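Local coordinates for TetR family transcriptional regulator (PDB 4ZA6), which probably represses transcription of the quorum-sensing signal degradation gene qsdA in Rhodococcus erythropolis, as a TetR-family DNA-binding regulator, at residues A[53-67]-A[115-127]. Sequence-based numbering, arbitrary orientation.
Sequences TVLAEATERTYRKAM and SIESISASITAEI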
# COMPACT_ATOMS: atom_id res chain seq x y z
N THR A 53 6.27 -0.28 8.18
CA THR A 53 7.05 0.84 7.61
C THR A 53 7.64 0.42 6.29
O THR A 53 7.59 1.19 5.34
CB THR A 53 8.13 1.26 8.60
OG1 THR A 53 7.49 1.65 9.81
CG2 THR A 53 9.03 2.39 8.07
N VAL A 54 8.23 -0.80 6.24
CA VAL A 54 8.87 -1.40 5.08
C VAL A 54 7.83 -1.51 3.94
O VAL A 54 8.09 -1.08 2.82
CB VAL A 54 9.49 -2.78 5.48
CG1 VAL A 54 9.75 -3.67 4.26
CG2 VAL A 54 10.77 -2.59 6.29
N LEU A 55 6.66 -2.05 4.26
CA LEU A 55 5.56 -2.24 3.31
C LEU A 55 4.93 -0.93 2.88
O LEU A 55 4.53 -0.82 1.73
CB LEU A 55 4.50 -3.19 3.88
CG LEU A 55 4.98 -4.62 4.16
CD1 LEU A 55 3.88 -5.45 4.82
CD2 LEU A 55 5.52 -5.27 2.90
N ALA A 56 4.87 0.07 3.78
CA ALA A 56 4.34 1.40 3.46
C ALA A 56 5.27 2.10 2.46
O ALA A 56 4.79 2.72 1.52
CB ALA A 56 4.24 2.24 4.73
N GLU A 57 6.61 1.99 2.64
CA GLU A 57 7.56 2.61 1.70
C GLU A 57 7.46 1.94 0.31
O GLU A 57 7.51 2.63 -0.69
CB GLU A 57 9.01 2.55 2.26
CG GLU A 57 9.23 3.50 3.43
CD GLU A 57 10.67 3.71 3.86
OE1 GLU A 57 11.58 3.15 3.21
OE2 GLU A 57 10.88 4.42 4.87
N ALA A 58 7.32 0.60 0.27
CA ALA A 58 7.14 -0.18 -0.97
C ALA A 58 5.81 0.22 -1.64
O ALA A 58 5.75 0.29 -2.86
CB ALA A 58 7.13 -1.67 -0.66
N THR A 59 4.75 0.47 -0.83
CA THR A 59 3.44 0.93 -1.32
C THR A 59 3.60 2.30 -2.04
O THR A 59 3.07 2.48 -3.14
CB THR A 59 2.44 1.03 -0.16
OG1 THR A 59 2.17 -0.28 0.34
CG2 THR A 59 1.12 1.70 -0.58
N GLU A 60 4.32 3.24 -1.43
CA GLU A 60 4.57 4.57 -2.00
C GLU A 60 5.26 4.46 -3.33
O GLU A 60 4.78 5.04 -4.29
CB GLU A 60 5.36 5.45 -1.01
CG GLU A 60 5.79 6.80 -1.57
CD GLU A 60 6.09 7.84 -0.50
OE1 GLU A 60 6.56 7.47 0.60
OE2 GLU A 60 5.84 9.04 -0.77
N ARG A 61 6.35 3.66 -3.41
CA ARG A 61 7.07 3.42 -4.68
C ARG A 61 6.14 2.88 -5.79
O ARG A 61 6.20 3.33 -6.92
CB ARG A 61 8.26 2.48 -4.47
CG ARG A 61 9.41 3.12 -3.67
CD ARG A 61 10.68 2.27 -3.67
NE ARG A 61 10.48 0.93 -3.09
CZ ARG A 61 10.68 0.62 -1.81
NH1 ARG A 61 11.07 1.56 -0.95
NH2 ARG A 61 10.51 -0.62 -1.39
N THR A 62 5.22 1.96 -5.43
CA THR A 62 4.24 1.37 -6.35
C THR A 62 3.29 2.45 -6.89
O THR A 62 3.10 2.53 -8.11
CB THR A 62 3.52 0.20 -5.66
OG1 THR A 62 4.51 -0.76 -5.36
CG2 THR A 62 2.43 -0.45 -6.54
N TYR A 63 2.74 3.28 -5.99
CA TYR A 63 1.82 4.38 -6.33
C TYR A 63 2.48 5.41 -7.26
O TYR A 63 1.87 5.82 -8.24
CB TYR A 63 1.37 5.09 -5.04
CG TYR A 63 0.02 4.67 -4.51
CD1 TYR A 63 -1.15 5.30 -4.94
CD2 TYR A 63 -0.09 3.70 -3.53
CE1 TYR A 63 -2.40 4.92 -4.45
CE2 TYR A 63 -1.34 3.30 -3.04
CZ TYR A 63 -2.48 3.95 -3.47
OH TYR A 63 -3.72 3.56 -3.00
N ARG A 64 3.72 5.83 -6.93
CA ARG A 64 4.48 6.83 -7.68
C ARG A 64 4.76 6.36 -9.09
O ARG A 64 4.71 7.17 -10.01
CB ARG A 64 5.81 7.16 -6.96
CG ARG A 64 5.64 7.71 -5.54
CD ARG A 64 5.24 9.17 -5.50
NE ARG A 64 5.10 9.66 -4.13
CZ ARG A 64 4.19 10.56 -3.77
NH1 ARG A 64 3.34 11.05 -4.66
NH2 ARG A 64 4.11 10.95 -2.51
N LYS A 65 5.08 5.08 -9.25
CA LYS A 65 5.35 4.49 -10.57
C LYS A 65 4.04 4.49 -11.36
O LYS A 65 4.00 5.00 -12.47
CB LYS A 65 5.92 3.07 -10.42
CG LYS A 65 6.38 2.45 -11.74
CD LYS A 65 6.85 1.02 -11.57
CE LYS A 65 7.23 0.39 -12.89
NZ LYS A 65 7.70 -1.01 -12.73
N ALA A 66 2.95 4.02 -10.75
CA ALA A 66 1.66 4.00 -11.42
C ALA A 66 1.18 5.39 -11.83
O ALA A 66 0.62 5.52 -12.91
CB ALA A 66 0.61 3.31 -10.56
N MET A 67 1.42 6.42 -11.00
CA MET A 67 1.04 7.82 -11.28
C MET A 67 1.77 8.39 -12.48
O MET A 67 1.20 9.19 -13.20
CB MET A 67 1.31 8.72 -10.07
CG MET A 67 0.29 8.59 -8.95
SD MET A 67 0.94 9.21 -7.36
CE MET A 67 0.91 10.98 -7.67
N SER A 115 0.22 1.97 9.01
CA SER A 115 1.17 2.47 8.03
C SER A 115 0.76 2.35 6.55
O SER A 115 0.77 3.35 5.82
CB SER A 115 2.56 1.89 8.30
OG SER A 115 3.05 2.39 9.53
N ILE A 116 0.38 1.15 6.11
CA ILE A 116 -0.04 0.89 4.72
C ILE A 116 -1.26 1.73 4.32
O ILE A 116 -1.18 2.45 3.31
CB ILE A 116 -0.24 -0.63 4.45
CG1 ILE A 116 1.11 -1.40 4.65
CG2 ILE A 116 -0.83 -0.87 3.02
CD1 ILE A 116 1.00 -2.90 4.78
N GLU A 117 -2.38 1.66 5.10
CA GLU A 117 -3.58 2.45 4.79
C GLU A 117 -3.32 3.96 4.83
O GLU A 117 -3.88 4.66 4.00
CB GLU A 117 -4.79 2.09 5.66
CG GLU A 117 -5.45 0.76 5.31
CD GLU A 117 -6.79 0.48 5.98
OE1 GLU A 117 -7.10 1.08 7.03
OE2 GLU A 117 -7.57 -0.33 5.42
N SER A 118 -2.47 4.47 5.76
CA SER A 118 -2.18 5.92 5.85
C SER A 118 -1.46 6.46 4.64
O SER A 118 -1.85 7.51 4.15
CB SER A 118 -1.37 6.26 7.10
OG SER A 118 -2.11 5.92 8.26
N ILE A 119 -0.40 5.78 4.17
CA ILE A 119 0.32 6.25 2.99
C ILE A 119 -0.55 6.10 1.73
O ILE A 119 -0.59 7.01 0.91
CB ILE A 119 1.74 5.62 2.86
CG1 ILE A 119 2.62 6.36 1.79
CG2 ILE A 119 1.69 4.11 2.57
CD1 ILE A 119 2.99 7.80 2.10
N SER A 120 -1.31 4.98 1.62
CA SER A 120 -2.21 4.76 0.48
C SER A 120 -3.24 5.91 0.43
O SER A 120 -3.38 6.54 -0.62
CB SER A 120 -2.91 3.41 0.61
OG SER A 120 -1.97 2.34 0.62
N ALA A 121 -3.87 6.25 1.59
CA ALA A 121 -4.87 7.34 1.72
C ALA A 121 -4.28 8.75 1.44
O ALA A 121 -4.92 9.55 0.76
CB ALA A 121 -5.50 7.30 3.11
N SER A 122 -3.07 9.04 1.93
CA SER A 122 -2.43 10.35 1.69
C SER A 122 -1.95 10.52 0.25
O SER A 122 -2.06 11.61 -0.30
CB SER A 122 -1.30 10.61 2.70
OG SER A 122 -0.22 9.73 2.45
N ILE A 123 -1.45 9.45 -0.39
CA ILE A 123 -1.08 9.53 -1.82
C ILE A 123 -2.36 9.62 -2.65
O ILE A 123 -2.41 10.43 -3.58
CB ILE A 123 -0.18 8.36 -2.29
CG1 ILE A 123 1.19 8.37 -1.54
CG2 ILE A 123 0.04 8.43 -3.82
CD1 ILE A 123 2.04 7.12 -1.74
N THR A 124 -3.43 8.84 -2.29
CA THR A 124 -4.71 8.96 -3.01
C THR A 124 -5.27 10.40 -2.92
O THR A 124 -5.68 10.95 -3.93
CB THR A 124 -5.74 7.90 -2.59
OG1 THR A 124 -5.15 6.60 -2.71
CG2 THR A 124 -7.03 7.97 -3.43
N ALA A 125 -5.24 11.00 -1.71
CA ALA A 125 -5.68 12.37 -1.43
C ALA A 125 -4.94 13.38 -2.34
O ALA A 125 -5.54 14.31 -2.86
CB ALA A 125 -5.42 12.70 0.05
N GLU A 126 -3.64 13.18 -2.52
CA GLU A 126 -2.76 14.00 -3.37
C GLU A 126 -3.19 13.88 -4.86
O GLU A 126 -3.27 14.90 -5.57
CB GLU A 126 -1.30 13.57 -3.16
CG GLU A 126 -0.28 14.32 -4.00
CD GLU A 126 1.03 13.57 -4.17
OE1 GLU A 126 1.42 12.82 -3.26
OE2 GLU A 126 1.67 13.78 -5.22
N ILE A 127 -3.47 12.65 -5.31
CA ILE A 127 -3.95 12.36 -6.67
C ILE A 127 -5.29 13.09 -6.90
O ILE A 127 -5.47 13.74 -7.93
CB ILE A 127 -4.08 10.83 -6.92
CG1 ILE A 127 -2.70 10.16 -7.06
CG2 ILE A 127 -4.93 10.54 -8.17
CD1 ILE A 127 -2.65 8.68 -6.60
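Tyr63 and Ile123 interlock at the apolar centre, each a knob in a hole of the other helix: Tyr63 sits among Ser120, Ile123, Thr124 and Ile127, and Ile123 among Glu60, Tyr63, Arg64 and Met67. Ile123 lies over one face of the tyrosine ring, its CG2 3.5 Å from Tyr63 CD1, while Ile127 CD1 meets the ring edge near its plane. With CG2 anti to the backbone N and CG1 beside it (chi1 -63°), Ile123 divides its branches: CG2 serves the ring and Met67 SD, whereas CD1 reaches Glu60 CA at 3.6 Å. Toward the start of the pair the spacing tightens, Ala56 and Ile116 bringing their CA atoms within 4.6 Å; the small Ala56 permits this, and Ile119 CG2 packs 3.8 Å from Ala56 CB. Along the buried side, Ser120 OG donates to Ile116 O and Thr124 OG1 to Ser120 O, satisfying these hydroxyls within their own helix. At the polar edge, Arg64 NH1 donates to Glu126 OE1 (3.0 Å, 162°) on the syn side of that oxygen, a little out of the carboxylate plane, and NH2 donates to Glu60 OE2 at 3.1 Å, meeting its anti lone pair close to the guanidinium plane. Were Arg64 an alanine, Glu60 and Glu126 would probably lose their shared cation, and Ile123 CG1 the guanidinium face it packs against near the rim. The segments run nearly parallel (23° between axes), packing helix 47-69, which probably links the DNA-binding part to the C-terminal domain, on helix 115-133; apolar packing dominates, with charge pairing confined to one flank.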